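Local coordinates for protein type III effector NopAA (Sinorhizobium fredii USDA 257, PDB 6SDU) that hydrolyses xyloglucan as a secreted type III effector with a glycosyl hydrolase family 12 domain, and probably has cellulase activity, at residues A160-F165 / I176-T181; V151-V157 / W197-Y203; G102-Y108 / M120-T126; V76-I80 / W232-S236. All coordinates share one frame; numbering follows the deposited sequence.

Interaction 1: residues A160-F165 / I176-T181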
# COMPACT_ATOMS: atom_id res chain seq x y z
N ALA A 160 -12.57 10.10 0.61
CA ALA A 160 -11.57 10.86 -0.12
C ALA A 160 -11.89 10.80 -1.61
O ALA A 160 -12.79 10.08 -2.04
CB ALA A 160 -10.16 10.35 0.16
N THR A 161 -11.16 11.60 -2.38
CA THR A 161 -11.26 11.61 -3.83
C THR A 161 -10.04 10.93 -4.42
O THR A 161 -8.91 11.18 -3.98
CB THR A 161 -11.40 13.03 -4.37
OG1 THR A 161 -12.58 13.62 -3.81
CG2 THR A 161 -11.51 13.02 -5.89
N TRP A 162 -10.26 10.06 -5.41
CA TRP A 162 -9.20 9.22 -5.93
C TRP A 162 -9.26 9.19 -7.45
O TRP A 162 -10.30 9.44 -8.05
CB TRP A 162 -9.30 7.78 -5.42
CG TRP A 162 -9.56 7.58 -3.96
CD1 TRP A 162 -10.76 7.59 -3.35
CD2 TRP A 162 -8.60 7.25 -2.94
NE1 TRP A 162 -10.62 7.32 -2.00
CE2 TRP A 162 -9.30 7.11 -1.73
CE3 TRP A 162 -7.21 7.08 -2.93
CZ2 TRP A 162 -8.67 6.81 -0.52
CZ3 TRP A 162 -6.58 6.78 -1.72
CH2 TRP A 162 -7.31 6.65 -0.54
N ASN A 163 -8.12 8.84 -8.05
CA ASN A 163 -8.02 8.42 -9.44
C ASN A 163 -7.78 6.91 -9.45
O ASN A 163 -6.98 6.41 -8.65
CB ASN A 163 -6.88 9.14 -10.16
CG ASN A 163 -7.23 10.56 -10.52
OD1 ASN A 163 -8.41 10.91 -10.64
ND2 ASN A 163 -6.20 11.41 -10.70
N VAL A 164 -8.53 6.19 -10.30
CA VAL A 164 -8.56 4.73 -10.32
C VAL A 164 -7.82 4.21 -11.55
O VAL A 164 -8.04 4.68 -12.67
CB VAL A 164 -10.00 4.21 -10.28
CG1 VAL A 164 -10.04 2.67 -10.20
CG2 VAL A 164 -10.69 4.82 -9.07
N PHE A 165 -6.96 3.20 -11.32
CA PHE A 165 -6.16 2.59 -12.37
C PHE A 165 -6.37 1.08 -12.37
O PHE A 165 -6.66 0.48 -11.33
CB PHE A 165 -4.69 2.91 -12.17
CG PHE A 165 -4.38 4.35 -12.23
CD1 PHE A 165 -4.56 5.16 -11.12
CD2 PHE A 165 -3.90 4.92 -13.41
CE1 PHE A 165 -4.28 6.52 -11.18
CE2 PHE A 165 -3.61 6.27 -13.48
CZ PHE A 165 -3.79 7.07 -12.37
N ILE A 176 -6.27 -3.21 -8.88
CA ILE A 176 -7.01 -1.96 -8.94
C ILE A 176 -6.32 -1.01 -7.96
O ILE A 176 -6.22 -1.31 -6.76
CB ILE A 176 -8.49 -2.16 -8.56
CG1 ILE A 176 -9.15 -3.27 -9.38
CG2 ILE A 176 -9.28 -0.87 -8.76
CD1 ILE A 176 -9.34 -2.90 -10.83
N SER A 177 -5.84 0.14 -8.46
CA SER A 177 -5.10 1.10 -7.64
C SER A 177 -5.84 2.44 -7.58
O SER A 177 -6.23 2.99 -8.61
CB SER A 177 -3.71 1.34 -8.21
OG SER A 177 -3.02 0.12 -8.37
N LEU A 178 -6.00 2.97 -6.37
CA LEU A 178 -6.59 4.29 -6.17
C LEU A 178 -5.50 5.22 -5.66
O LEU A 178 -4.89 4.95 -4.63
CB LEU A 178 -7.76 4.23 -5.19
CG LEU A 178 -9.06 3.69 -5.79
CD1 LEU A 178 -8.98 2.21 -6.07
CD2 LEU A 178 -10.25 3.99 -4.86
N LEU A 179 -5.26 6.31 -6.39
CA LEU A 179 -4.27 7.32 -6.01
C LEU A 179 -5.04 8.52 -5.49
O LEU A 179 -5.89 9.06 -6.20
CB LEU A 179 -3.39 7.72 -7.20
CG LEU A 179 -2.14 6.89 -7.49
CD1 LEU A 179 -2.46 5.43 -7.71
CD2 LEU A 179 -1.38 7.47 -8.71
N ARG A 180 -4.77 8.93 -4.25
CA ARG A 180 -5.47 10.08 -3.70
C ARG A 180 -5.14 11.33 -4.51
O ARG A 180 -3.97 11.64 -4.74
CB ARG A 180 -5.09 10.30 -2.24
CG ARG A 180 -6.21 9.96 -1.28
CD ARG A 180 -5.89 10.40 0.11
NE ARG A 180 -6.12 11.82 0.24
CZ ARG A 180 -6.81 12.37 1.22
NH1 ARG A 180 -7.34 11.61 2.16
NH2 ARG A 180 -6.96 13.67 1.26
N THR A 181 -6.19 12.05 -4.94
CA THR A 181 -5.99 13.26 -5.72
C THR A 181 -5.30 14.34 -4.90
O THR A 181 -4.67 15.23 -5.47
CB THR A 181 -7.31 13.78 -6.30
OG1 THR A 181 -8.23 14.07 -5.23
CG2 THR A 181 -7.89 12.73 -7.25

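Interaction 2: residues V151-V157 / W197-Y203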
# COMPACT_ATOMS: atom_id res chain seq x y z
N VAL A 151 -8.68 4.73 -15.40
CA VAL A 151 -9.95 4.22 -15.90
C VAL A 151 -11.13 5.03 -15.36
O VAL A 151 -12.18 5.07 -16.00
CB VAL A 151 -10.10 2.71 -15.59
CG1 VAL A 151 -9.00 1.94 -16.31
CG2 VAL A 151 -10.04 2.46 -14.09
N TYR A 152 -10.99 5.64 -14.18
CA TYR A 152 -11.98 6.56 -13.62
C TYR A 152 -11.22 7.69 -12.95
O TYR A 152 -10.16 7.46 -12.35
CB TYR A 152 -12.90 5.89 -12.58
CG TYR A 152 -13.69 4.70 -13.07
CD1 TYR A 152 -14.96 4.86 -13.63
CD2 TYR A 152 -13.18 3.41 -12.98
CE1 TYR A 152 -15.69 3.76 -14.08
CE2 TYR A 152 -13.89 2.31 -13.43
CZ TYR A 152 -15.15 2.49 -13.98
OH TYR A 152 -15.89 1.41 -14.42
N SER A 153 -11.76 8.90 -13.05
CA SER A 153 -11.13 10.10 -12.50
C SER A 153 -12.02 10.74 -11.44
O SER A 153 -13.25 10.70 -11.53
CB SER A 153 -10.82 11.11 -13.60
OG SER A 153 -9.68 10.73 -14.36
N ASN A 154 -11.36 11.33 -10.43
CA ASN A 154 -11.99 12.11 -9.35
C ASN A 154 -13.16 11.38 -8.70
O ASN A 154 -14.22 11.94 -8.43
CB ASN A 154 -12.42 13.49 -9.86
CG ASN A 154 -11.26 14.25 -10.46
OD1 ASN A 154 -10.26 14.52 -9.78
ND2 ASN A 154 -11.36 14.59 -11.74
N VAL A 155 -12.92 10.12 -8.38
CA VAL A 155 -13.94 9.31 -7.73
C VAL A 155 -13.94 9.64 -6.25
O VAL A 155 -12.89 9.58 -5.59
CB VAL A 155 -13.69 7.82 -7.98
CG1 VAL A 155 -14.75 6.98 -7.26
CG2 VAL A 155 -13.67 7.54 -9.47
N ASN A 156 -15.10 10.00 -5.71
CA ASN A 156 -15.23 10.29 -4.29
C ASN A 156 -15.84 9.07 -3.63
O ASN A 156 -17.01 8.77 -3.83
CB ASN A 156 -16.06 11.54 -4.04
CG ASN A 156 -15.91 12.04 -2.62
OD1 ASN A 156 -16.39 11.41 -1.67
ND2 ASN A 156 -15.21 13.15 -2.45
N VAL A 157 -15.01 8.33 -2.88
CA VAL A 157 -15.44 7.12 -2.19
C VAL A 157 -14.61 6.96 -0.92
O VAL A 157 -13.48 7.44 -0.84
CB VAL A 157 -15.31 5.87 -3.09
CG1 VAL A 157 -13.85 5.48 -3.27
CG2 VAL A 157 -16.11 4.71 -2.53
N TRP A 197 -17.73 -0.09 -3.83
CA TRP A 197 -17.73 0.66 -5.07
C TRP A 197 -17.04 -0.10 -6.20
O TRP A 197 -17.50 -0.08 -7.35
CB TRP A 197 -17.08 2.03 -4.86
CG TRP A 197 -17.05 2.90 -6.10
CD1 TRP A 197 -17.97 3.85 -6.47
CD2 TRP A 197 -16.05 2.90 -7.13
NE1 TRP A 197 -17.60 4.43 -7.66
CE2 TRP A 197 -16.42 3.88 -8.08
CE3 TRP A 197 -14.86 2.18 -7.33
CZ2 TRP A 197 -15.66 4.14 -9.22
CZ3 TRP A 197 -14.10 2.44 -8.46
CH2 TRP A 197 -14.51 3.41 -9.39
N ILE A 198 -15.92 -0.78 -5.90
CA ILE A 198 -15.22 -1.55 -6.92
C ILE A 198 -16.07 -2.72 -7.38
O ILE A 198 -16.07 -3.08 -8.57
CB ILE A 198 -13.85 -2.02 -6.40
CG1 ILE A 198 -12.97 -0.82 -6.01
CG2 ILE A 198 -13.14 -2.84 -7.46
CD1 ILE A 198 -11.66 -1.21 -5.32
N LYS A 199 -16.79 -3.36 -6.45
CA LYS A 199 -17.73 -4.42 -6.83
C LYS A 199 -18.82 -3.88 -7.76
O LYS A 199 -19.15 -4.53 -8.76
CB LYS A 199 -18.34 -5.04 -5.57
CG LYS A 199 -19.27 -6.22 -5.81
CD LYS A 199 -19.91 -6.65 -4.50
CE LYS A 199 -20.92 -7.79 -4.71
NZ LYS A 199 -21.58 -8.24 -3.44
N SER A 200 -19.32 -2.67 -7.48
CA SER A 200 -20.38 -2.05 -8.28
C SER A 200 -19.95 -1.76 -9.71
O SER A 200 -20.81 -1.61 -10.59
CB SER A 200 -20.89 -0.77 -7.61
OG SER A 200 -20.15 0.39 -7.97
N LYS A 201 -18.65 -1.63 -9.97
CA LYS A 201 -18.17 -1.50 -11.34
C LYS A 201 -17.86 -2.85 -11.96
O LYS A 201 -17.41 -2.90 -13.11
CB LYS A 201 -16.92 -0.63 -11.38
CG LYS A 201 -17.14 0.72 -10.77
CD LYS A 201 -18.11 1.55 -11.57
CE LYS A 201 -18.41 2.84 -10.85
NZ LYS A 201 -19.25 3.75 -11.67
N GLY A 202 -18.12 -3.94 -11.24
CA GLY A 202 -18.02 -5.28 -11.77
C GLY A 202 -16.65 -5.92 -11.80
O GLY A 202 -16.49 -6.94 -12.48
N TYR A 203 -15.67 -5.39 -11.06
CA TYR A 203 -14.34 -6.01 -11.03
C TYR A 203 -14.34 -7.35 -10.30
O TYR A 203 -13.56 -8.24 -10.65
CB TYR A 203 -13.32 -5.06 -10.42
CG TYR A 203 -13.02 -3.94 -11.36
CD1 TYR A 203 -12.22 -4.14 -12.49
CD2 TYR A 203 -13.57 -2.68 -11.16
CE1 TYR A 203 -11.96 -3.09 -13.37
CE2 TYR A 203 -13.32 -1.64 -12.03
CZ TYR A 203 -12.52 -1.85 -13.13
OH TYR A 203 -12.28 -0.81 -14.00

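Interaction 3: residues G102-Y108 / M120-T126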
# COMPACT_ATOMS: atom_id res chain seq x y z
N GLY A 102 13.30 10.85 -3.57
CA GLY A 102 13.34 9.44 -3.90
C GLY A 102 12.21 9.05 -4.83
O GLY A 102 11.58 9.89 -5.50
N ALA A 103 12.00 7.74 -4.93
CA ALA A 103 10.92 7.18 -5.75
C ALA A 103 10.18 6.13 -4.92
O ALA A 103 10.73 5.06 -4.65
CB ALA A 103 11.47 6.60 -7.04
N TRP A 104 8.96 6.46 -4.47
CA TRP A 104 8.22 5.56 -3.58
C TRP A 104 6.75 5.95 -3.54
O TRP A 104 6.33 7.01 -4.00
CB TRP A 104 8.82 5.58 -2.16
CG TRP A 104 9.11 6.97 -1.64
CD1 TRP A 104 10.31 7.61 -1.67
CD2 TRP A 104 8.18 7.89 -1.03
NE1 TRP A 104 10.20 8.86 -1.12
CE2 TRP A 104 8.90 9.05 -0.72
CE3 TRP A 104 6.82 7.84 -0.73
CZ2 TRP A 104 8.29 10.17 -0.11
CZ3 TRP A 104 6.23 8.93 -0.12
CH2 TRP A 104 6.96 10.08 0.18
N ASP A 105 5.96 5.04 -2.99
CA ASP A 105 4.55 5.30 -2.76
C ASP A 105 4.17 4.60 -1.46
O ASP A 105 4.55 3.46 -1.24
CB ASP A 105 3.70 4.85 -3.93
CG ASP A 105 3.86 3.37 -4.26
OD1 ASP A 105 3.08 2.53 -3.73
OD2 ASP A 105 4.74 3.05 -5.09
N VAL A 106 3.55 5.35 -0.55
CA VAL A 106 3.01 4.81 0.68
C VAL A 106 1.61 4.32 0.33
O VAL A 106 0.79 5.11 -0.17
CB VAL A 106 2.98 5.88 1.79
CG1 VAL A 106 2.40 5.32 3.06
CG2 VAL A 106 4.40 6.39 2.05
N ALA A 107 1.32 3.04 0.56
CA ALA A 107 0.03 2.54 0.07
C ALA A 107 -0.57 1.47 0.98
O ALA A 107 0.15 0.67 1.59
CB ALA A 107 0.17 1.94 -1.33
N TYR A 108 -1.92 1.42 0.99
CA TYR A 108 -2.67 0.28 1.48
C TYR A 108 -2.58 -0.81 0.42
O TYR A 108 -2.60 -0.52 -0.78
CB TYR A 108 -4.15 0.62 1.70
CG TYR A 108 -4.42 1.26 3.02
CD1 TYR A 108 -4.57 0.48 4.16
CD2 TYR A 108 -4.47 2.64 3.14
CE1 TYR A 108 -4.80 1.07 5.40
CE2 TYR A 108 -4.70 3.24 4.37
CZ TYR A 108 -4.85 2.45 5.50
OH TYR A 108 -5.07 3.02 6.73
N MET A 120 -5.09 -1.40 -4.15
CA MET A 120 -4.09 -0.49 -3.59
C MET A 120 -4.70 0.89 -3.38
O MET A 120 -5.46 1.37 -4.23
CB MET A 120 -2.86 -0.36 -4.50
CG MET A 120 -2.14 -1.66 -4.89
SD MET A 120 -0.43 -1.32 -5.40
CE MET A 120 0.30 -1.05 -3.79
N LEU A 121 -4.38 1.51 -2.26
CA LEU A 121 -4.77 2.88 -1.98
C LEU A 121 -3.49 3.65 -1.66
O LEU A 121 -2.89 3.41 -0.62
CB LEU A 121 -5.78 2.98 -0.83
CG LEU A 121 -6.88 1.91 -0.74
CD1 LEU A 121 -7.66 2.04 0.58
CD2 LEU A 121 -7.82 2.01 -1.94
N TRP A 122 -3.07 4.52 -2.58
CA TRP A 122 -1.85 5.33 -2.42
C TRP A 122 -2.18 6.62 -1.66
O TRP A 122 -2.88 7.49 -2.19
CB TRP A 122 -1.24 5.66 -3.78
CG TRP A 122 -0.69 4.48 -4.60
CD1 TRP A 122 -1.07 3.16 -4.50
CD2 TRP A 122 0.30 4.54 -5.63
NE1 TRP A 122 -0.35 2.39 -5.41
CE2 TRP A 122 0.50 3.21 -6.11
CE3 TRP A 122 1.07 5.58 -6.19
CZ2 TRP A 122 1.41 2.90 -7.12
CZ3 TRP A 122 2.00 5.27 -7.20
CH2 TRP A 122 2.16 3.94 -7.65
N THR A 123 -1.66 6.77 -0.44
CA THR A 123 -1.94 7.98 0.33
C THR A 123 -0.95 9.11 0.07
O THR A 123 -1.34 10.27 0.04
CB THR A 123 -1.97 7.67 1.83
OG1 THR A 123 -0.68 7.20 2.26
CG2 THR A 123 -3.06 6.64 2.14
N ASN A 124 0.35 8.81 -0.04
CA ASN A 124 1.38 9.81 -0.32
C ASN A 124 2.42 9.12 -1.19
O ASN A 124 2.72 7.94 -0.99
CB ASN A 124 2.01 10.40 0.95
CG ASN A 124 2.73 11.74 0.71
OD1 ASN A 124 2.81 12.25 -0.42
ND2 ASN A 124 3.28 12.31 1.77
N TYR A 125 2.91 9.82 -2.21
CA TYR A 125 3.78 9.19 -3.19
C TYR A 125 4.59 10.28 -3.88
O TYR A 125 4.32 11.47 -3.72
CB TYR A 125 2.97 8.34 -4.18
CG TYR A 125 1.67 8.98 -4.68
CD1 TYR A 125 0.51 9.00 -3.88
CD2 TYR A 125 1.60 9.53 -5.95
CE1 TYR A 125 -0.66 9.58 -4.33
CE2 TYR A 125 0.42 10.11 -6.41
CZ TYR A 125 -0.70 10.14 -5.61
OH TYR A 125 -1.84 10.72 -6.09
N THR A 126 5.63 9.86 -4.60
CA THR A 126 6.49 10.83 -5.27
C THR A 126 6.06 11.14 -6.69
O THR A 126 6.69 11.99 -7.31
CB THR A 126 7.94 10.33 -5.33
OG1 THR A 126 7.97 9.04 -5.95
CG2 THR A 126 8.50 10.24 -3.96

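Interaction 4: residues V76-I80 / W232-S236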
# COMPACT_ATOMS: atom_id res chain seq x y z
N VAL A 76 3.09 -3.56 7.41
CA VAL A 76 2.32 -4.15 8.49
C VAL A 76 1.09 -4.78 7.84
O VAL A 76 0.63 -4.31 6.79
CB VAL A 76 1.95 -3.06 9.52
CG1 VAL A 76 1.15 -1.94 8.83
CG2 VAL A 76 1.17 -3.62 10.73
N ALA A 77 0.63 -5.91 8.38
CA ALA A 77 -0.51 -6.62 7.80
C ALA A 77 -1.49 -7.05 8.88
O ALA A 77 -1.09 -7.40 10.00
CB ALA A 77 -0.05 -7.87 6.99
N PHE A 78 -2.78 -7.08 8.52
CA PHE A 78 -3.87 -7.46 9.41
C PHE A 78 -4.86 -8.37 8.66
O PHE A 78 -5.43 -7.97 7.64
CB PHE A 78 -4.58 -6.21 9.94
CG PHE A 78 -5.60 -6.48 11.05
CD1 PHE A 78 -6.94 -6.71 10.76
CD2 PHE A 78 -5.21 -6.45 12.39
CE1 PHE A 78 -7.87 -6.93 11.79
CE2 PHE A 78 -6.13 -6.66 13.42
CZ PHE A 78 -7.46 -6.91 13.11
N ASN A 79 -5.11 -9.55 9.21
CA ASN A 79 -5.98 -10.53 8.56
C ASN A 79 -7.46 -10.27 8.86
O ASN A 79 -7.83 -9.96 10.00
CB ASN A 79 -5.60 -11.93 9.00
CG ASN A 79 -5.53 -12.89 7.85
OD1 ASN A 79 -6.56 -13.27 7.28
ND2 ASN A 79 -4.31 -13.29 7.48
N ILE A 80 -8.30 -10.38 7.83
CA ILE A 80 -9.76 -10.25 7.95
C ILE A 80 -10.45 -11.62 7.83
O ILE A 80 -11.05 -12.10 8.79
CB ILE A 80 -10.32 -9.25 6.91
CG1 ILE A 80 -9.54 -7.94 6.93
CG2 ILE A 80 -11.83 -9.00 7.15
CD1 ILE A 80 -9.62 -7.19 8.22
N TRP A 232 -1.07 3.16 13.17
CA TRP A 232 -1.78 2.37 12.16
C TRP A 232 -2.67 1.38 12.91
O TRP A 232 -2.17 0.60 13.72
CB TRP A 232 -0.82 1.62 11.22
CG TRP A 232 -1.57 1.11 10.00
CD1 TRP A 232 -1.99 1.86 8.94
CD2 TRP A 232 -2.04 -0.24 9.75
NE1 TRP A 232 -2.67 1.08 8.04
CE2 TRP A 232 -2.71 -0.21 8.51
CE3 TRP A 232 -1.93 -1.45 10.43
CZ2 TRP A 232 -3.26 -1.35 7.93
CZ3 TRP A 232 -2.49 -2.59 9.85
CH2 TRP A 232 -3.13 -2.53 8.61
N SER A 233 -3.97 1.40 12.62
CA SER A 233 -4.92 0.51 13.26
C SER A 233 -5.96 0.09 12.23
O SER A 233 -6.21 0.80 11.26
CB SER A 233 -5.62 1.19 14.45
OG SER A 233 -6.24 2.40 14.06
N VAL A 234 -6.57 -1.08 12.44
CA VAL A 234 -7.66 -1.57 11.61
C VAL A 234 -8.84 -1.88 12.51
O VAL A 234 -8.66 -2.45 13.60
CB VAL A 234 -7.27 -2.82 10.79
CG1 VAL A 234 -8.50 -3.43 10.06
CG2 VAL A 234 -6.18 -2.47 9.79
N THR A 235 -10.03 -1.45 12.10
CA THR A 235 -11.28 -1.74 12.79
C THR A 235 -12.10 -2.66 11.90
O THR A 235 -12.57 -2.25 10.84
CB THR A 235 -12.04 -0.46 13.12
OG1 THR A 235 -11.24 0.37 13.98
CG2 THR A 235 -13.38 -0.78 13.78
N SER A 236 -12.24 -3.92 12.31
CA SER A 236 -13.01 -4.91 11.56
C SER A 236 -14.18 -5.39 12.40
O SER A 236 -13.97 -5.94 13.49
CB SER A 236 -12.14 -6.09 11.13
OG SER A 236 -12.89 -6.99 10.33

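Interaction 1: residues A160-F165 / I176-T181
The indole of Trp-162 fills the hollow between Leu-178 and Arg-180. Leu-178 CD2 lies over the five-membered ring, 4.0 Å from its centroid. On the opposite face, Arg-180 CG sits 3.5 Å from the centroid of the six-membered ring. Both are CH-pi contacts. With chi1 of Trp-162 at -45°, CG is anti to the carbonyl carbon, which leans the ring across the partner strand, between Leu-178 and Arg-180. Its NE1 bonds to Val-157 O. The Arg-180 chain bends at chi3, and Ala-160 CB rests over a face of the guanidinium, 3.7 Å from NH1. Arg-180 NE is held by Ser-182 O. Further along this face Val-164 and Leu-178 lie side by side, and Val-164 CG2 meets Leu-178 CG at 3.8 Å. The other face carries Asn-163, Phe-165, Leu-179 and Ser-177. There Leu-179 crosses the Phe-165 ring at about a right angle, and its CD2 comes 3.9 Å from Phe-165 CE1. Ser-177 O lies in the ring plane, at the edge. The backbones are joined through the hydrogen-bonded pairs Asn-163 with Leu-179 and Phe-165 with Ser-177. At the open end, Thr-161 O accepts a bond of 3.0 Å from Thr-181 N and a weak one from Thr-181 OG1. This is an antiparallel beta hairpin, strands 160-168 and 174-180, in the larger sheet of the family 12 beta-sandwich.

Interaction 2: residues V151-V157 / W197-Y203
Tyr-152 and Trp-197 meet as a T-shaped (edge-to-face) pair. The edge of the indole points at the face of the phenol ring, with centroids 5.3 Å apart and planes at 80°. Trp-197 CH2 makes the closest approach, 3.8 Å from Tyr-152 CD2. Trp-197 CG is anti to its backbone N, chi1 -179°, which sends the indole from the helix toward the strands. Val-155 comes to meet it from the opposite direction and sets CG1 3.6 Å from Trp-197 CZ2. Val-157 CG2 packs on Trp-197 CB at 3.7 Å. The phenol has two more neighbours. Lys-201 runs its aliphatic chain past the hydroxyl end, with CD 3.6 Å from Tyr-152 OH. Tyr-203 OH lies near the plane of the Tyr-152 ring, at its edge, 3.6 Å from Tyr-152 CE2. Lys-201 also places CE over a face of the indole.

The next shell sets the backbones. A Schellman motif ends the helix at Gly-202, and the chain then turns to bring in Tyr-203. Ser-200 OG bonds to Trp-197 O at 2.8 Å. On the strand side, Val-151 and Tyr-152 both face Val-164 in a classic beta bulge. Asn-154 and Val-155 face Trp-162 in a G1 bulge. The contact is apolar surface packing of the end of helix 191-200 against the edge of the larger sheet of the beta-sandwich.

Interaction 3: residues G102-Y108 / M120-T126
Strands 103-112 and 117-125 form an antiparallel hairpin with a beta bulge, and it carries part of the glucose pocket. Asp-105 lies on the face of Trp-122. Carboxylate and indole planes are only 5° apart, and OD1 sits over the centre of the ring system. Asp-105 CB makes a CH-pi contact 3.7 Å from the centroid of the six-membered ring. Chi1 of Asp-105, 57°, places CG between its backbone N and carbonyl carbon, which lays the carboxylate along the indole. Ala-107 CB touches Trp-122 CD1 at 3.6 Å, and Met-120 SD lies in the indole plane at its edge. Met-120 and Trp-122 both touch the bound beta-D-glucopyranose.

The bulge shifts the register by one between Val-106 and Ala-107. Val-106 O takes the N-H of Thr-123 at 3.0 Å, while Val-106 N bonds to Asn-124 O at 2.8 Å. At the far end Thr-126 grips Trp-104 in three ways. Its OG1 accepts from Trp-104 N at 3.1 Å, its N donates to Trp-104 O, and its CG2 lies over the five-membered ring, 3.6 Å from the centroid. Thr-126 OG1 also bonds to Asn-134 OD1.

On the other face, Tyr-108 CB packs on Leu-121 CB at 3.8 Å. Strand 208-218 flanks the hairpin beside 103-112, strand 174-180 beside 117-125, and strand 90-97 of the second sheet packs on Val-106 and Tyr-108.

Interaction 4: residues V76-I80 / W232-S236
Val-76 sets CG1 over the face of the Trp-232 indole, and this is the tight end of the contact. CG1 lies 3.5 Å from Trp-232 CE3 and 3.8 Å from the centroid of the six-membered ring, a CH-pi contact. CG2 sits beside the rim, 3.8 Å from Trp-232 CE3. Both residues are buried. The Trp-232 ring also meets Tyr-214 with nearly parallel planes, and Tyr-108 at a steeper angle. Phe-78 CB touches the ring edge at Trp-232 CH2.

Farther along, burial lessens. Val-234 CB sits over the face of the Phe-78 ring, 4.2 Å from its centroid, and Val-234 CG1 reaches Phe-78 CD1 at 3.7 Å. Phe-78 CG is anti to the backbone N, chi1 -171°, which extends the ring toward strand 225-236; chi2 of -92° presents its face to Val-234. The loose end is Ile-80 with Ser-236. Ile-80 CD1 comes 3.9 Å from Ser-236 OG, and these residues are partly exposed.

The two strand segments run almost parallel, 6° apart, with axes 8.6 Å apart at closest approach. They join through side chains. Strand 72-83 belongs to the larger sheet and strand 225-236 to the smaller. This is the face-to-face sheet packing of a beta-sandwich, as in the jelly roll of glycosyl hydrolase family 12.

Interactions 1 and 3 are buried hairpins in the larger sheet, held by backbone hydrogen bonds with side chains packed on both faces. Strands 117-125 and 174-180 are neighbours there, and the two contacts meet where Leu-178 N probably hydrogen-bonds to Met-120 O, 2.7 Å away. Interaction 3 alone includes glucose-pocket residues. Interaction 2 lies at the surface, beyond the outer edge of interaction 1, and joins a helix end to that sheet by aromatic and aliphatic packing. Interaction 4 is partly buried and joins the two sheets by apolar contacts. It touches interaction 3 where Tyr-108 OH packs near Trp-232 NE1, but stays about 14 Å from interaction 2 between nearest atoms.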